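PDB 6SDU: type III effector NopAA from Sinorhizobium fredii USDA 257, which hydrolyses xyloglucan, a plant cell-wall polysaccharide, by means of a glycoside hydrolase family 12 domain, and serves as a symbiotic type III effector. Local coordinates for residues N56-W61 / P74-N79; F78-P83 / I207-V212; S91-Q96 / N231-S236; W122-G127 / K183-T188; W162-G167 / K174-L179. All blocks are in the same frame, centred on the assembly; numbering follows the deposited sequence.

Contact 1 of 5, residues N56-W61 / P74-N79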
# COMPACT_ATOMS: atom_id res chain seq x y z
N ASN A 56 11.60 -12.73 -0.56
CA ASN A 56 10.81 -12.18 -1.65
C ASN A 56 9.39 -12.74 -1.77
O ASN A 56 8.64 -12.27 -2.63
CB ASN A 56 11.60 -12.30 -2.95
CG ASN A 56 12.93 -11.51 -2.88
OD1 ASN A 56 12.95 -10.33 -2.48
ND2 ASN A 56 14.03 -12.16 -3.25
N ARG A 57 8.99 -13.74 -0.97
CA ARG A 57 7.70 -14.39 -1.18
C ARG A 57 6.97 -14.60 0.14
O ARG A 57 7.49 -15.24 1.05
CB ARG A 57 7.86 -15.74 -1.89
CG ARG A 57 6.56 -16.45 -2.15
CD ARG A 57 6.81 -17.85 -2.67
NE ARG A 57 7.22 -17.82 -4.07
CZ ARG A 57 6.42 -18.15 -5.08
NH1 ARG A 57 5.17 -18.55 -4.83
NH2 ARG A 57 6.86 -18.09 -6.33
N TRP A 58 5.72 -14.12 0.20
CA TRP A 58 4.91 -14.19 1.40
C TRP A 58 3.43 -14.24 1.03
O TRP A 58 3.05 -14.12 -0.15
CB TRP A 58 5.21 -13.02 2.35
CG TRP A 58 4.86 -11.65 1.88
CD1 TRP A 58 5.58 -10.86 1.01
CD2 TRP A 58 3.75 -10.85 2.32
NE1 TRP A 58 4.96 -9.64 0.86
CE2 TRP A 58 3.84 -9.60 1.65
CE3 TRP A 58 2.71 -11.06 3.22
CZ2 TRP A 58 2.92 -8.57 1.86
CZ3 TRP A 58 1.77 -10.05 3.40
CH2 TRP A 58 1.88 -8.81 2.73
N SER A 59 2.61 -14.50 2.04
CA SER A 59 1.18 -14.66 1.87
C SER A 59 0.47 -14.25 3.15
O SER A 59 1.07 -14.23 4.23
CB SER A 59 0.89 -16.13 1.47
OG SER A 59 -0.42 -16.50 1.78
N VAL A 60 -0.81 -13.89 3.02
CA VAL A 60 -1.68 -13.59 4.15
C VAL A 60 -3.11 -14.02 3.83
O VAL A 60 -3.60 -13.82 2.71
CB VAL A 60 -1.62 -12.10 4.53
CG1 VAL A 60 -2.02 -11.23 3.34
CG2 VAL A 60 -2.52 -11.85 5.73
N TRP A 61 -3.77 -14.65 4.80
CA TRP A 61 -5.20 -14.97 4.75
C TRP A 61 -5.93 -14.22 5.84
O TRP A 61 -5.44 -14.15 6.97
CB TRP A 61 -5.45 -16.46 4.92
CG TRP A 61 -6.89 -16.85 5.08
CD1 TRP A 61 -7.77 -17.26 4.07
CD2 TRP A 61 -7.62 -16.96 6.31
NE1 TRP A 61 -8.99 -17.59 4.62
CE2 TRP A 61 -8.93 -17.44 5.98
CE3 TRP A 61 -7.31 -16.72 7.65
CZ2 TRP A 61 -9.93 -17.64 6.95
CZ3 TRP A 61 -8.31 -16.93 8.62
CH2 TRP A 61 -9.60 -17.40 8.25
N PRO A 74 -1.73 -6.12 6.69
CA PRO A 74 -0.57 -7.03 6.62
C PRO A 74 0.39 -6.55 5.54
O PRO A 74 -0.01 -6.26 4.41
CB PRO A 74 -1.19 -8.38 6.23
CG PRO A 74 -2.52 -8.04 5.64
CD PRO A 74 -2.99 -6.82 6.39
N HIS A 75 1.67 -6.46 5.88
CA HIS A 75 2.56 -5.88 4.89
C HIS A 75 3.99 -6.30 5.13
O HIS A 75 4.37 -6.73 6.22
CB HIS A 75 2.46 -4.36 4.88
CG HIS A 75 3.03 -3.72 6.11
ND1 HIS A 75 2.29 -3.57 7.26
CD2 HIS A 75 4.24 -3.17 6.35
CE1 HIS A 75 3.03 -2.95 8.17
NE2 HIS A 75 4.21 -2.71 7.65
N VAL A 76 4.77 -6.15 4.07
CA VAL A 76 6.22 -6.28 4.07
C VAL A 76 6.77 -4.86 4.01
O VAL A 76 6.13 -3.97 3.45
CB VAL A 76 6.66 -7.14 2.87
CG1 VAL A 76 6.18 -6.51 1.56
CG2 VAL A 76 8.19 -7.37 2.84
N ALA A 77 7.90 -4.61 4.67
CA ALA A 77 8.49 -3.27 4.71
C ALA A 77 9.99 -3.33 4.47
O ALA A 77 10.67 -4.27 4.89
CB ALA A 77 8.20 -2.57 6.07
N PHE A 78 10.51 -2.27 3.83
CA PHE A 78 11.93 -2.13 3.51
C PHE A 78 12.39 -0.70 3.80
O PHE A 78 11.86 0.26 3.24
CB PHE A 78 12.17 -2.48 2.03
CG PHE A 78 13.64 -2.59 1.63
CD1 PHE A 78 14.34 -1.49 1.14
CD2 PHE A 78 14.31 -3.81 1.71
CE1 PHE A 78 15.68 -1.60 0.75
CE2 PHE A 78 15.65 -3.93 1.32
CZ PHE A 78 16.33 -2.81 0.85
N ASN A 79 13.43 -0.57 4.63
CA ASN A 79 13.92 0.74 5.04
C ASN A 79 14.90 1.34 4.02
O ASN A 79 15.75 0.64 3.47
CB ASN A 79 14.61 0.64 6.39
CG ASN A 79 14.20 1.73 7.32
OD1 ASN A 79 14.58 2.89 7.14
ND2 ASN A 79 13.40 1.38 8.34
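Rotation of Trp58 about chi1 to 66°, with CG between its backbone N and carbonyl carbon, swings the indole from strand 57-61 across to Val76. That valine adopts a similar rotamer (chi1 58°), which places CG1 against the pyrrole end of the indole: Val76 CG1 lies 3.4 Å from Trp58 NE1, approaching obliquely. NE1 is buried here and has no polar partner in the model. At the far end of the ring system, Trp58 CH2 lies 3.7 Å from His75 CA, and Pro74 O reaches the same carbon at the ring edge, near its plane, at 3.6 Å. Val60 meets the proline ring at about a right angle, its CG2 3.7 Å from Pro74 CB. Phe229 stacks on Trp58 and Trp36 meets it edge-to-face. The strands belong to different sheets, their axes 8.2 Å apart at closest approach, and no hydrogen bond links them. Such apolar packing between facing sheets is typical of the interior of the beta-jelly-roll sandwich of glycoside hydrolase family 12.

Contact 2 of 5, residues F78-P83 / I207-V212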
# COMPACT_ATOMS: atom_id res chain seq x y z
N PHE A 78 10.51 -2.27 3.83
CA PHE A 78 11.93 -2.13 3.51
C PHE A 78 12.39 -0.70 3.80
O PHE A 78 11.86 0.26 3.24
CB PHE A 78 12.17 -2.48 2.03
CG PHE A 78 13.64 -2.59 1.63
CD1 PHE A 78 14.34 -1.49 1.14
CD2 PHE A 78 14.31 -3.81 1.71
CE1 PHE A 78 15.68 -1.60 0.75
CE2 PHE A 78 15.65 -3.93 1.32
CZ PHE A 78 16.33 -2.81 0.85
N ASN A 79 13.43 -0.57 4.63
CA ASN A 79 13.92 0.74 5.04
C ASN A 79 14.90 1.34 4.02
O ASN A 79 15.75 0.64 3.47
CB ASN A 79 14.61 0.64 6.39
CG ASN A 79 14.20 1.73 7.32
OD1 ASN A 79 14.58 2.89 7.14
ND2 ASN A 79 13.40 1.38 8.34
N ILE A 80 14.73 2.64 3.74
CA ILE A 80 15.62 3.40 2.85
C ILE A 80 16.54 4.33 3.64
O ILE A 80 17.75 4.16 3.65
CB ILE A 80 14.81 4.18 1.79
CG1 ILE A 80 13.78 3.27 1.09
CG2 ILE A 80 15.75 4.84 0.75
CD1 ILE A 80 14.39 2.15 0.31
N GLY A 81 15.96 5.31 4.33
CA GLY A 81 16.71 6.27 5.12
C GLY A 81 17.68 7.16 4.36
O GLY A 81 18.82 7.35 4.79
N LYS A 82 17.23 7.74 3.25
CA LYS A 82 18.07 8.57 2.39
C LYS A 82 17.26 9.74 1.87
O LYS A 82 16.07 9.58 1.58
CB LYS A 82 18.62 7.78 1.19
CG LYS A 82 19.60 6.68 1.55
CD LYS A 82 19.96 5.79 0.35
CE LYS A 82 19.94 6.56 -0.95
NZ LYS A 82 21.31 6.92 -1.42
N PRO A 83 17.88 10.92 1.72
CA PRO A 83 17.19 12.03 1.05
C PRO A 83 16.90 11.71 -0.40
O PRO A 83 17.66 11.01 -1.08
CB PRO A 83 18.20 13.19 1.14
CG PRO A 83 19.12 12.81 2.24
CD PRO A 83 19.23 11.31 2.15
N ILE A 207 12.56 15.38 0.56
CA ILE A 207 12.09 14.48 1.60
C ILE A 207 13.15 13.41 1.87
O ILE A 207 13.80 12.90 0.94
CB ILE A 207 10.77 13.89 1.07
CG1 ILE A 207 10.01 13.05 2.06
CG2 ILE A 207 11.01 13.06 -0.18
CD1 ILE A 207 8.80 12.42 1.38
N GLU A 208 13.34 13.06 3.14
CA GLU A 208 14.15 11.89 3.48
C GLU A 208 13.23 10.66 3.46
O GLU A 208 12.35 10.53 4.30
CB GLU A 208 14.84 12.01 4.84
CG GLU A 208 15.85 10.87 4.96
CD GLU A 208 16.73 10.91 6.18
OE1 GLU A 208 17.64 11.77 6.22
OE2 GLU A 208 16.56 10.04 7.08
N VAL A 209 13.44 9.80 2.47
CA VAL A 209 12.65 8.59 2.28
C VAL A 209 12.95 7.61 3.41
O VAL A 209 14.09 7.17 3.59
CB VAL A 209 12.93 7.98 0.90
CG1 VAL A 209 12.10 6.70 0.63
CG2 VAL A 209 12.70 9.03 -0.17
N GLY A 210 11.91 7.24 4.16
CA GLY A 210 12.02 6.37 5.32
C GLY A 210 11.75 4.92 5.00
O GLY A 210 12.66 4.09 5.04
N SER A 211 10.49 4.58 4.74
CA SER A 211 10.11 3.19 4.54
C SER A 211 9.32 2.99 3.25
O SER A 211 8.44 3.79 2.91
CB SER A 211 9.28 2.71 5.73
OG SER A 211 9.22 1.31 5.76
N VAL A 212 9.59 1.89 2.55
CA VAL A 212 8.78 1.44 1.42
C VAL A 212 8.03 0.20 1.89
O VAL A 212 8.65 -0.81 2.24
CB VAL A 212 9.61 1.14 0.17
CG1 VAL A 212 8.75 0.41 -0.87
CG2 VAL A 212 10.15 2.40 -0.44
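Val209 O receives two backbone donors from the opposing strand, Lys82 N at 3.2 Å and Gly81 N at 2.7 Å, the latter a weak, strongly bent bond. Beside it, Ile80 N makes a nearly straight bond to Gly210 O (2.8 Å, 175° at the hydrogen), and Phe78 and Val212 exchange bonds in both directions, with Val212 N 2.9 Å from Phe78 O. Ile80 lies beside Val209, pointing the same way; its CG1 is 3.8 Å from Val209 CG1 and 4.0 Å from Val212 CG2, while its CD1 sits in plane at the edge of the Phe78 ring. On the sheet face of Pro83, the extended Glu208 side chain rests its CG against Lys82 C at 3.6 Å. Farther out, Ser113 OG bonds Glu208 OE2, and Ser86 O holds Lys82 NZ. Leu90 packs on Ile80 and Val209; helix 191-200 reaches Val209 through Leu195 and Val212 through Ile191. Gly81 has a positive phi of 63°, and with Lys82 it faces the single residue Val209, shifting the register by one. This is a G1 beta bulge in an antiparallel pair. On the other side of strand 208-218, Gly210 and Ser211 form a classic bulge opposite Trp111.

Contact 3 of 5, residues S91-Q96 / N231-S236; sequences SSSFNQ and NWSVTS
Ser92 and Trp232 lie diagonally across the strand pair, the hydroxyl OG of Ser92 coming within 3.5 Å of Trp232 NE1, approaching obliquely and not hydrogen-bonded to it. With OG anti to the backbone N (chi1 -166°), the same hydroxyl donates to Ser233 O at 2.8 Å. That carbonyl also accepts Ser93 N at 3.1 Å, and the two donors come from opposite faces of its plane. Phe94 meets the indole through its CB, placed at the ring edge 4.0 Å from Trp232 CD1, whereas a chi1 of 63° carries the phenyl ring clear of the indole. Tyr214 and Val76 also pack against Trp232. The reverse face of the sheet is polar: Ser93 CB lies 3.8 Å from Ser233 OG, Ser91 OG is 3.7 Å from Thr235 CB, and the CB atoms of Asn95 and Asn231 are 4.1 Å apart. Reciprocal backbone bonds join Ser91 with Thr235 and Ser93 with Ser233. Trp232, Phe94 and Val234 thus share the inner face with the hydroxyl of Ser92, while the other face carries serines, a threonine and asparagines. The buried Ser92 hydroxyl is satisfied by Ser233 O and Tyr108 OH, which probably fixes its rotation beside the indole.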
# COMPACT_ATOMS: atom_id res chain seq x y z
N SER A 91 13.28 1.59 -7.08
CA SER A 91 12.23 0.91 -7.81
C SER A 91 11.81 -0.34 -7.05
O SER A 91 12.50 -0.81 -6.13
CB SER A 91 12.69 0.53 -9.21
OG SER A 91 13.73 -0.41 -9.11
N SER A 92 10.65 -0.87 -7.42
CA SER A 92 10.13 -2.06 -6.76
C SER A 92 9.38 -2.93 -7.76
O SER A 92 8.76 -2.42 -8.70
CB SER A 92 9.21 -1.66 -5.60
OG SER A 92 8.94 -2.75 -4.75
N SER A 93 9.48 -4.25 -7.58
CA SER A 93 8.75 -5.22 -8.40
C SER A 93 7.77 -6.01 -7.54
O SER A 93 8.12 -6.43 -6.43
CB SER A 93 9.71 -6.20 -9.07
OG SER A 93 10.47 -5.53 -10.05
N PHE A 94 6.56 -6.24 -8.06
CA PHE A 94 5.52 -7.00 -7.36
C PHE A 94 4.88 -8.02 -8.30
O PHE A 94 4.78 -7.79 -9.50
CB PHE A 94 4.44 -6.08 -6.77
CG PHE A 94 3.65 -5.30 -7.81
CD1 PHE A 94 4.18 -4.15 -8.38
CD2 PHE A 94 2.38 -5.71 -8.21
CE1 PHE A 94 3.48 -3.43 -9.34
CE2 PHE A 94 1.66 -4.99 -9.16
CZ PHE A 94 2.22 -3.84 -9.73
N ASN A 95 4.53 -9.18 -7.75
CA ASN A 95 3.77 -10.20 -8.46
C ASN A 95 2.81 -10.83 -7.45
O ASN A 95 3.26 -11.38 -6.44
CB ASN A 95 4.70 -11.24 -9.07
CG ASN A 95 3.96 -12.29 -9.86
OD1 ASN A 95 2.97 -12.01 -10.52
ND2 ASN A 95 4.43 -13.53 -9.77
N GLN A 96 1.50 -10.79 -7.71
CA GLN A 96 0.56 -11.22 -6.69
C GLN A 96 -0.62 -12.01 -7.27
O GLN A 96 -0.90 -11.97 -8.46
CB GLN A 96 0.03 -10.02 -5.90
CG GLN A 96 -0.92 -9.13 -6.72
CD GLN A 96 -0.72 -7.66 -6.44
OE1 GLN A 96 0.21 -7.27 -5.73
NE2 GLN A 96 -1.60 -6.83 -7.00
N ASN A 231 6.24 -12.53 -5.57
CA ASN A 231 7.51 -11.84 -5.54
C ASN A 231 7.29 -10.42 -5.06
O ASN A 231 6.26 -9.81 -5.38
CB ASN A 231 8.19 -11.85 -6.91
CG ASN A 231 9.51 -11.15 -6.87
OD1 ASN A 231 10.41 -11.56 -6.14
ND2 ASN A 231 9.63 -10.05 -7.60
N TRP A 232 8.23 -9.93 -4.26
CA TRP A 232 8.31 -8.52 -3.88
C TRP A 232 9.77 -8.21 -3.59
O TRP A 232 10.37 -8.85 -2.72
CB TRP A 232 7.43 -8.18 -2.67
CG TRP A 232 7.26 -6.68 -2.54
CD1 TRP A 232 6.46 -5.89 -3.32
CD2 TRP A 232 7.94 -5.78 -1.64
NE1 TRP A 232 6.59 -4.57 -2.95
CE2 TRP A 232 7.49 -4.47 -1.92
CE3 TRP A 232 8.87 -5.95 -0.61
CZ2 TRP A 232 7.91 -3.35 -1.21
CZ3 TRP A 232 9.31 -4.84 0.09
CH2 TRP A 232 8.81 -3.56 -0.20
N SER A 233 10.32 -7.21 -4.27
CA SER A 233 11.71 -6.81 -4.08
C SER A 233 11.81 -5.30 -4.19
O SER A 233 10.98 -4.67 -4.85
CB SER A 233 12.64 -7.48 -5.11
OG SER A 233 12.21 -7.20 -6.43
N VAL A 234 12.82 -4.71 -3.55
CA VAL A 234 13.11 -3.29 -3.64
C VAL A 234 14.55 -3.13 -4.08
O VAL A 234 15.44 -3.85 -3.59
CB VAL A 234 12.86 -2.54 -2.32
CG1 VAL A 234 13.35 -1.06 -2.40
CG2 VAL A 234 11.38 -2.59 -1.96
N THR A 235 14.78 -2.24 -5.04
CA THR A 235 16.12 -1.90 -5.52
C THR A 235 16.40 -0.46 -5.11
O THR A 235 15.76 0.47 -5.62
CB THR A 235 16.23 -2.07 -7.03
OG1 THR A 235 15.99 -3.45 -7.37
CG2 THR A 235 17.61 -1.64 -7.52
N SER A 236 17.30 -0.27 -4.15
CA SER A 236 17.67 1.06 -3.67
C SER A 236 19.15 1.31 -3.95
O SER A 236 20.01 0.57 -3.46
CB SER A 236 17.39 1.21 -2.18
OG SER A 236 17.67 2.54 -1.76

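Contact 4 of 5, residues W122-G127 / K183-T188; sequences WTNYTG and KTNSGT
Lys183 makes the main hydrogen bonds, running its extended chain to two carbonyls of the opposing segment. Its NZ lies 2.7 Å from Tyr125 O, standing above that carbonyl plane, and 2.8 Å from Gly127 O, nearly along the C=O axis. A backbone bond joins Thr184 N to Thr123 O at 3.1 Å. Between the amides, Asn124 ND2 donates to Asn185 OD1 at 2.9 Å; the acceptor lies near the Asn124 amide plane, although the two amides are turned 51° apart. One water accepts from both amide nitrogens, 3.2 Å from Asn124 ND2 and 3.0 Å from Asn185 ND2, bridging them. The aromatic interactions again involve Lys183, whose chain runs over one face of Tyr125, the side chains crossing at about a right angle. Lys183 CE forms a CH-pi contact 3.9 Å from the ring centroid of Tyr125, and Lys183 NZ a cation-pi interaction at 4.7 Å from that centroid. Arg180 O holds Tyr125 OH, and Gln96 NE2 also binds Asn185 OD1. Tyr125 CD2 abuts the edge of Trp122, which touches the bound glucose. The contact joins the corner ending strand 117-125, next to strands 103-112 and 174-180, to the loop entering edge strand 186-190 beside strand 90-97.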
# COMPACT_ATOMS: atom_id res chain seq x y z
N TRP A 122 -1.91 2.31 -5.24
CA TRP A 122 -2.87 1.20 -5.29
C TRP A 122 -2.72 0.44 -6.61
O TRP A 122 -3.04 0.98 -7.68
CB TRP A 122 -4.30 1.72 -5.14
CG TRP A 122 -4.67 2.35 -3.79
CD1 TRP A 122 -3.81 2.93 -2.88
CD2 TRP A 122 -5.98 2.48 -3.23
NE1 TRP A 122 -4.51 3.39 -1.79
CE2 TRP A 122 -5.85 3.12 -1.97
CE3 TRP A 122 -7.27 2.09 -3.66
CZ2 TRP A 122 -6.95 3.40 -1.15
CZ3 TRP A 122 -8.37 2.36 -2.83
CH2 TRP A 122 -8.19 3.00 -1.58
N THR A 123 -2.26 -0.81 -6.56
CA THR A 123 -2.09 -1.58 -7.79
C THR A 123 -3.34 -2.36 -8.19
O THR A 123 -3.64 -2.46 -9.38
CB THR A 123 -0.92 -2.56 -7.66
OG1 THR A 123 -1.18 -3.51 -6.61
CG2 THR A 123 0.37 -1.80 -7.39
N ASN A 124 -4.05 -2.97 -7.24
CA ASN A 124 -5.29 -3.70 -7.52
C ASN A 124 -6.20 -3.49 -6.32
O ASN A 124 -5.72 -3.45 -5.18
CB ASN A 124 -5.05 -5.21 -7.78
CG ASN A 124 -6.23 -5.89 -8.51
OD1 ASN A 124 -7.26 -5.28 -8.81
ND2 ASN A 124 -6.07 -7.18 -8.78
N TYR A 125 -7.48 -3.27 -6.57
CA TYR A 125 -8.39 -2.89 -5.49
C TYR A 125 -9.81 -3.23 -5.93
O TYR A 125 -10.06 -3.55 -7.09
CB TYR A 125 -8.21 -1.40 -5.13
CG TYR A 125 -8.07 -0.45 -6.32
CD1 TYR A 125 -6.85 -0.33 -7.02
CD2 TYR A 125 -9.13 0.34 -6.73
CE1 TYR A 125 -6.72 0.53 -8.10
CE2 TYR A 125 -9.01 1.21 -7.80
CZ TYR A 125 -7.81 1.30 -8.49
OH TYR A 125 -7.71 2.16 -9.55
N THR A 126 -10.73 -3.20 -4.97
CA THR A 126 -12.11 -3.54 -5.28
C THR A 126 -12.97 -2.34 -5.66
O THR A 126 -14.13 -2.54 -5.99
CB THR A 126 -12.79 -4.22 -4.08
OG1 THR A 126 -12.68 -3.38 -2.93
CG2 THR A 126 -12.15 -5.53 -3.81
N GLY A 127 -12.48 -1.12 -5.47
CA GLY A 127 -13.16 0.09 -5.89
C GLY A 127 -12.75 0.48 -7.30
O GLY A 127 -12.24 -0.35 -8.06
N LYS A 183 -5.86 -1.66 -13.39
CA LYS A 183 -5.40 -2.53 -12.31
C LYS A 183 -4.52 -3.64 -12.87
O LYS A 183 -4.70 -4.08 -14.01
CB LYS A 183 -6.59 -3.14 -11.58
CG LYS A 183 -7.54 -2.14 -10.95
CD LYS A 183 -8.89 -2.81 -10.66
CE LYS A 183 -9.84 -1.82 -9.98
NZ LYS A 183 -11.01 -2.53 -9.42
N THR A 184 -3.53 -4.05 -12.08
CA THR A 184 -2.61 -5.10 -12.49
C THR A 184 -2.20 -5.92 -11.27
O THR A 184 -2.28 -5.45 -10.13
CB THR A 184 -1.37 -4.50 -13.20
OG1 THR A 184 -0.65 -5.53 -13.90
CG2 THR A 184 -0.46 -3.82 -12.17
N ASN A 185 -1.77 -7.17 -11.53
CA ASN A 185 -1.24 -8.05 -10.48
C ASN A 185 0.25 -8.31 -10.60
O ASN A 185 0.79 -9.12 -9.83
CB ASN A 185 -2.00 -9.38 -10.43
CG ASN A 185 -3.37 -9.24 -9.79
OD1 ASN A 185 -3.53 -8.53 -8.79
ND2 ASN A 185 -4.38 -9.90 -10.36
N SER A 186 0.92 -7.72 -11.58
CA SER A 186 2.37 -7.79 -11.66
C SER A 186 2.87 -6.55 -12.38
O SER A 186 2.21 -6.05 -13.30
CB SER A 186 2.86 -9.07 -12.37
OG SER A 186 2.62 -8.98 -13.76
N GLY A 187 4.03 -6.05 -11.97
CA GLY A 187 4.55 -4.84 -12.56
C GLY A 187 5.76 -4.35 -11.80
O GLY A 187 6.25 -5.00 -10.88
N THR A 188 6.25 -3.18 -12.21
CA THR A 188 7.41 -2.53 -11.61
C THR A 188 7.11 -1.04 -11.48
O THR A 188 6.63 -0.43 -12.43
CB THR A 188 8.66 -2.74 -12.46
OG1 THR A 188 8.96 -4.15 -12.55
CG2 THR A 188 9.86 -2.01 -11.87
O HOH W 1 -7.35 -9.54 -10.49

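Contact 5 of 5, residues W162-G167 / K174-L179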
# COMPACT_ATOMS: atom_id res chain seq x y z
N TRP A 162 -2.01 6.99 -13.52
CA TRP A 162 -2.62 7.00 -12.21
C TRP A 162 -3.61 8.14 -12.09
O TRP A 162 -3.52 9.14 -12.81
CB TRP A 162 -1.59 7.14 -11.08
CG TRP A 162 -0.35 6.30 -11.16
CD1 TRP A 162 0.77 6.58 -11.86
CD2 TRP A 162 -0.08 5.08 -10.46
NE1 TRP A 162 1.72 5.61 -11.66
CE2 TRP A 162 1.22 4.67 -10.81
CE3 TRP A 162 -0.82 4.28 -9.58
CZ2 TRP A 162 1.80 3.51 -10.31
CZ3 TRP A 162 -0.24 3.11 -9.08
CH2 TRP A 162 1.05 2.74 -9.45
N ASN A 163 -4.54 8.00 -11.15
CA ASN A 163 -5.36 9.08 -10.63
C ASN A 163 -4.85 9.43 -9.23
O ASN A 163 -4.56 8.52 -8.44
CB ASN A 163 -6.84 8.69 -10.57
CG ASN A 163 -7.49 8.71 -11.94
OD1 ASN A 163 -7.03 9.41 -12.84
ND2 ASN A 163 -8.59 7.95 -12.09
N VAL A 164 -4.68 10.73 -8.96
CA VAL A 164 -4.04 11.22 -7.74
C VAL A 164 -5.08 11.83 -6.81
O VAL A 164 -5.93 12.63 -7.23
CB VAL A 164 -2.93 12.23 -8.07
CG1 VAL A 164 -2.19 12.69 -6.80
CG2 VAL A 164 -1.97 11.59 -9.04
N PHE A 165 -5.00 11.47 -5.52
CA PHE A 165 -5.92 11.93 -4.50
C PHE A 165 -5.14 12.54 -3.34
O PHE A 165 -4.00 12.14 -3.06
CB PHE A 165 -6.79 10.79 -4.00
CG PHE A 165 -7.64 10.19 -5.05
CD1 PHE A 165 -7.12 9.24 -5.91
CD2 PHE A 165 -8.97 10.58 -5.18
CE1 PHE A 165 -7.92 8.68 -6.90
CE2 PHE A 165 -9.78 10.02 -6.16
CZ PHE A 165 -9.26 9.07 -7.02
N GLU A 166 -5.77 13.51 -2.65
CA GLU A 166 -5.13 14.20 -1.55
C GLU A 166 -6.02 14.25 -0.31
O GLU A 166 -7.19 14.63 -0.40
CB GLU A 166 -4.74 15.63 -1.93
CG GLU A 166 -3.99 16.36 -0.81
CD GLU A 166 -3.84 17.87 -1.06
OE1 GLU A 166 -3.23 18.55 -0.20
OE2 GLU A 166 -4.33 18.36 -2.09
N GLY A 167 -5.43 13.92 0.83
CA GLY A 167 -6.14 13.90 2.09
C GLY A 167 -5.19 14.03 3.26
O GLY A 167 -3.99 14.28 3.09
N LYS A 174 -0.02 14.36 5.90
CA LYS A 174 -0.47 14.39 4.51
C LYS A 174 -0.47 13.00 3.86
O LYS A 174 0.52 12.26 3.92
CB LYS A 174 0.44 15.31 3.70
CG LYS A 174 -0.02 15.53 2.28
CD LYS A 174 -1.33 16.30 2.28
CE LYS A 174 -1.09 17.78 2.45
NZ LYS A 174 -2.37 18.50 2.69
N VAL A 175 -1.55 12.67 3.14
CA VAL A 175 -1.63 11.41 2.40
C VAL A 175 -1.88 11.71 0.93
O VAL A 175 -2.91 12.31 0.58
CB VAL A 175 -2.73 10.49 2.95
CG1 VAL A 175 -2.69 9.10 2.26
CG2 VAL A 175 -2.63 10.36 4.44
N ILE A 176 -0.96 11.29 0.07
CA ILE A 176 -1.11 11.39 -1.38
C ILE A 176 -1.26 9.96 -1.89
O ILE A 176 -0.37 9.12 -1.67
CB ILE A 176 0.11 12.08 -2.03
CG1 ILE A 176 0.42 13.43 -1.37
CG2 ILE A 176 -0.13 12.30 -3.52
CD1 ILE A 176 -0.61 14.48 -1.67
N SER A 177 -2.38 9.67 -2.57
CA SER A 177 -2.68 8.32 -3.05
C SER A 177 -2.78 8.30 -4.57
O SER A 177 -3.50 9.11 -5.16
CB SER A 177 -3.99 7.81 -2.46
OG SER A 177 -3.98 7.89 -1.06
N LEU A 178 -2.10 7.35 -5.20
CA LEU A 178 -2.18 7.15 -6.64
C LEU A 178 -2.89 5.82 -6.89
O LEU A 178 -2.42 4.77 -6.41
CB LEU A 178 -0.80 7.17 -7.29
CG LEU A 178 -0.20 8.57 -7.48
CD1 LEU A 178 0.20 9.18 -6.16
CD2 LEU A 178 1.00 8.51 -8.44
N LEU A 179 -3.99 5.85 -7.63
CA LEU A 179 -4.75 4.66 -7.98
C LEU A 179 -4.47 4.37 -9.44
O LEU A 179 -4.69 5.23 -10.29
CB LEU A 179 -6.26 4.86 -7.75
CG LEU A 179 -6.83 4.57 -6.37
CD1 LEU A 179 -6.16 5.39 -5.29
CD2 LEU A 179 -8.36 4.81 -6.36
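An antiparallel beta hairpin pairs strand 160-168 with strand 174-180, and the backbone bonds run in couples: Asn163 with Leu179, Phe165 with Ser177, and Gly167 with Val175. Phe165 N meets Ser177 O in the carbonyl plane at 2.8 Å, whereas Val175 N stands well above the plane of Gly167 O at 2.9 Å. On one side, Leu178 CD2 sits over a face of the Trp162 indole, 4.0 Å from the five-membered ring centroid in a CH-pi contact, and Leu178 CB is 3.7 Å from Trp162 CE3. Val164 lies alongside Leu178, with CG2 3.8 Å from Leu178 CG. Helix 191-200 covers this side of the nine-stranded sheet of the jelly roll, through Trp197 on Val164 and Ile194 on Leu178. On the other face, Phe165 crosses Leu179 at about a right angle, CE1 being 3.9 Å from Leu179 CD2. Phe165 also packs on Pro137 of the glucose pocket, as Leu179 does on Trp122. Near the turn, bends at chi2 (67°) and chi3 (81°) fold Lys174 back across Gly167 O to Glu166. The resulting salt bridge, Lys174 NZ to Glu166 OE1 at 3.0 Å, uses the anti lone pair of the carboxylate oxygen, and Tyr140 OH is a second partner of NZ.

How the contacts relate
Contacts 2 and 5 each lie within the nine-stranded sheet, about 19 Å apart between centres, while contact 3 lies in the six-stranded one; contact 1 packs the two sheets together. Strand 72-83 carries contact 1 into contact 2, sharing Phe78 and Asn79. Contact 3 touches both: Val76 CG1 lies 3.5 Å from Trp232 CE3, and Phe78 CD1 lies 3.7 Å from Val234 CG1. Contact 4 links the two sheets at the end of strand 117-125; it adjoins contact 3 through a probable hydrogen bond (Gln96 N to Asn185 O, 2.8 Å) and contact 5 through Trp122 N and Leu178 O. Trp122 in contact 4 touches the bound glucose; the Ser177 side chain in contact 5 is about 6 Å from it.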